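Local coordinates for SusD-like protein BACOVA_02651 (Bacteroides ovatus, PDB 5E76) that binds xyloglucan at the bacterial cell surface, probably ahead of transport of the polysaccharide into the periplasm for degradation, at residues V133-R138 against V494-L499. Numbering follows the deposited sequence.
Sequences VDNPVR and VIQNPL
Asn135 to Arg138 runs almost parallel to Gln496 to Leu499, the end-to-end directions differing by 6°, with the CA atoms of Val137 and Asn497 5.3 Å apart. One hydrogen bond spans the two segments: Asn497 ND2 donates to Arg138 O at 2.6 Å, nearly straight. The acceptor lies in the amide plane of Asn497, and the donor meets a lone pair of the carbonyl. Asn497 reaches this carbonyl because its first torsion (chi1 -178°) turns CG away from the backbone N, while its OD1 accepts from Leu499 N at 3.1 Å, that donor standing above the carbonyl plane. Both ends of the buried amide are thus engaged, which fixes its rotation. An alanine here is likely to leave Arg138 O and Leu499 N without these partners, so that the Asx turn is lost along with the link to the loop. Next to this bond, Val137 CG1 meets Leu499 CD1 at 3.4 Å, tighter than usual van der Waals contact, the two side chains crossing at about a right angle. At the exposed end, the amides of Asn135 and Gln496 stack with planes 20° apart; their nearest atoms, Asn135 ND2 and Gln496 OE1, are 3.8 Å apart. The motif is an Asx turn at Asn497, whose amide NH2 also ties the segment following helix 491-496 to the loop between helices 95-117 and 143-160 on the surface of this SusD-family fold.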
loop_
_atom_site.group_PDB
_atom_site.type_symbol
_atom_site.label_atom_id
_atom_site.label_comp_id
_atom_site.label_asym_id
_atom_site.label_seq_id
_atom_site.Cartn_x
_atom_site.Cartn_y
_atom_site.Cartn_z
ATOM N N VAL A 133 -10.259 -8.659 -30.095
ATOM C CA VAL A 133 -9.161 -9.637 -30.086
ATOM C C VAL A 133 -8.917 -10.204 -28.683
ATOM O O VAL A 133 -8.314 -9.535 -27.857
ATOM C CB VAL A 133 -7.843 -9.020 -30.583
ATOM C CG1 VAL A 133 -6.729 -10.082 -30.619
ATOM C CG2 VAL A 133 -8.008 -8.443 -31.968
ATOM N N ASP A 134 -9.339 -11.448 -28.436
ATOM C CA ASP A 134 -9.211 -12.057 -27.100
ATOM C C ASP A 134 -7.838 -11.877 -26.451
ATOM O O ASP A 134 -7.764 -11.453 -25.292
ATOM C CB ASP A 134 -9.510 -13.567 -27.148
ATOM C CG ASP A 134 -10.994 -13.887 -27.399
ATOM O OD1 ASP A 134 -11.853 -13.011 -27.170
ATOM O OD2 ASP A 134 -11.282 -15.037 -27.835
ATOM N N ASN A 135 -6.770 -12.220 -27.178
ATOM C CA ASN A 135 -5.406 -12.132 -26.664
ATOM C C ASN A 135 -4.487 -11.353 -27.610
ATOM O O ASN A 135 -3.700 -11.934 -28.356
ATOM C CB ASN A 135 -4.839 -13.533 -26.423
ATOM C CG ASN A 135 -5.599 -14.288 -25.357
ATOM O OD1 ASN A 135 -5.551 -13.924 -24.171
ATOM N ND2 ASN A 135 -6.313 -15.355 -25.766
ATOM N N PRO A 136 -4.577 -10.020 -27.563
ATOM C CA PRO A 136 -3.697 -9.191 -28.379
ATOM C C PRO A 136 -2.204 -9.412 -28.036
ATOM O O PRO A 136 -1.818 -9.762 -26.900
ATOM C CB PRO A 136 -4.138 -7.760 -28.029
ATOM C CG PRO A 136 -5.447 -7.903 -27.345
ATOM C CD PRO A 136 -5.363 -9.202 -26.631
ATOM N N VAL A 137 -1.371 -9.238 -29.055
ATOM C CA VAL A 137 0.058 -9.326 -28.888
ATOM C C VAL A 137 0.573 -7.892 -28.822
ATOM O O VAL A 137 0.719 -7.220 -29.832
ATOM C CB VAL A 137 0.680 -10.164 -30.020
ATOM C CG1 VAL A 137 2.159 -10.257 -29.884
ATOM C CG2 VAL A 137 0.042 -11.554 -29.974
ATOM N N ARG A 138 0.805 -7.431 -27.601
ATOM C CA ARG A 138 1.217 -6.060 -27.353
ATOM C C ARG A 138 2.554 -6.105 -26.667
ATOM O O ARG A 138 2.769 -6.955 -25.808
ATOM C CB ARG A 138 0.175 -5.302 -26.495
ATOM C CG ARG A 138 -1.036 -4.863 -27.275
ATOM C CD ARG A 138 -2.158 -4.310 -26.382
ATOM N NE ARG A 138 -2.672 -5.350 -25.490
ATOM C CZ ARG A 138 -3.906 -5.387 -25.023
ATOM N NH1 ARG A 138 -4.768 -4.440 -25.387
ATOM N NH2 ARG A 138 -4.283 -6.370 -24.206
ATOM N N VAL A 494 2.404 -14.834 -20.221
ATOM C CA VAL A 494 3.615 -14.813 -21.033
ATOM C C VAL A 494 3.434 -15.718 -22.213
ATOM O O VAL A 494 3.836 -15.396 -23.333
ATOM C CB VAL A 494 4.864 -15.255 -20.213
ATOM C CG1 VAL A 494 6.074 -15.416 -21.093
ATOM C CG2 VAL A 494 5.152 -14.262 -19.184
ATOM N N ILE A 495 2.813 -16.855 -21.939
ATOM C CA ILE A 495 2.462 -17.816 -22.964
ATOM C C ILE A 495 1.491 -17.208 -23.952
ATOM O O ILE A 495 1.544 -17.511 -25.129
ATOM C CB ILE A 495 1.858 -19.078 -22.336
ATOM C CG1 ILE A 495 2.968 -19.920 -21.713
ATOM C CG2 ILE A 495 1.061 -19.907 -23.364
ATOM C CD1 ILE A 495 2.414 -20.963 -20.791
ATOM N N GLN A 496 0.587 -16.351 -23.496
ATOM C CA GLN A 496 -0.384 -15.830 -24.447
ATOM C C GLN A 496 0.196 -14.670 -25.267
ATOM O O GLN A 496 -0.213 -14.455 -26.431
ATOM C CB GLN A 496 -1.652 -15.409 -23.729
ATOM C CG GLN A 496 -2.485 -16.585 -23.251
ATOM C CD GLN A 496 -2.981 -17.418 -24.399
ATOM O OE1 GLN A 496 -2.905 -16.992 -25.574
ATOM N NE2 GLN A 496 -3.451 -18.653 -24.095
ATOM N N ASN A 497 1.165 -13.959 -24.665
ATOM C CA ASN A 497 1.849 -12.833 -25.296
ATOM C C ASN A 497 3.344 -12.959 -25.132
ATOM O O ASN A 497 3.912 -12.486 -24.137
ATOM C CB ASN A 497 1.357 -11.516 -24.692
ATOM C CG ASN A 497 1.996 -10.292 -25.326
ATOM O OD1 ASN A 497 2.809 -10.393 -26.261
ATOM N ND2 ASN A 497 1.638 -9.119 -24.812
ATOM N N PRO A 498 4.008 -13.577 -26.106
ATOM C CA PRO A 498 5.460 -13.784 -26.025
ATOM C C PRO A 498 6.304 -12.503 -25.901
ATOM O O PRO A 498 7.473 -12.586 -25.523
ATOM C CB PRO A 498 5.771 -14.520 -27.340
ATOM C CG PRO A 498 4.490 -15.213 -27.680
ATOM C CD PRO A 498 3.424 -14.255 -27.277
ATOM N N LEU A 499 5.712 -11.328 -26.122
ATOM C CA LEU A 499 6.482 -10.083 -26.021
ATOM C C LEU A 499 6.727 -9.727 -24.582
ATOM O O LEU A 499 7.494 -8.792 -24.275
ATOM C CB LEU A 499 5.756 -8.953 -26.717
ATOM C CG LEU A 499 5.597 -9.181 -28.212
ATOM C CD1 LEU A 499 4.653 -8.187 -28.797
ATOM C CD2 LEU A 499 6.904 -9.057 -28.895
#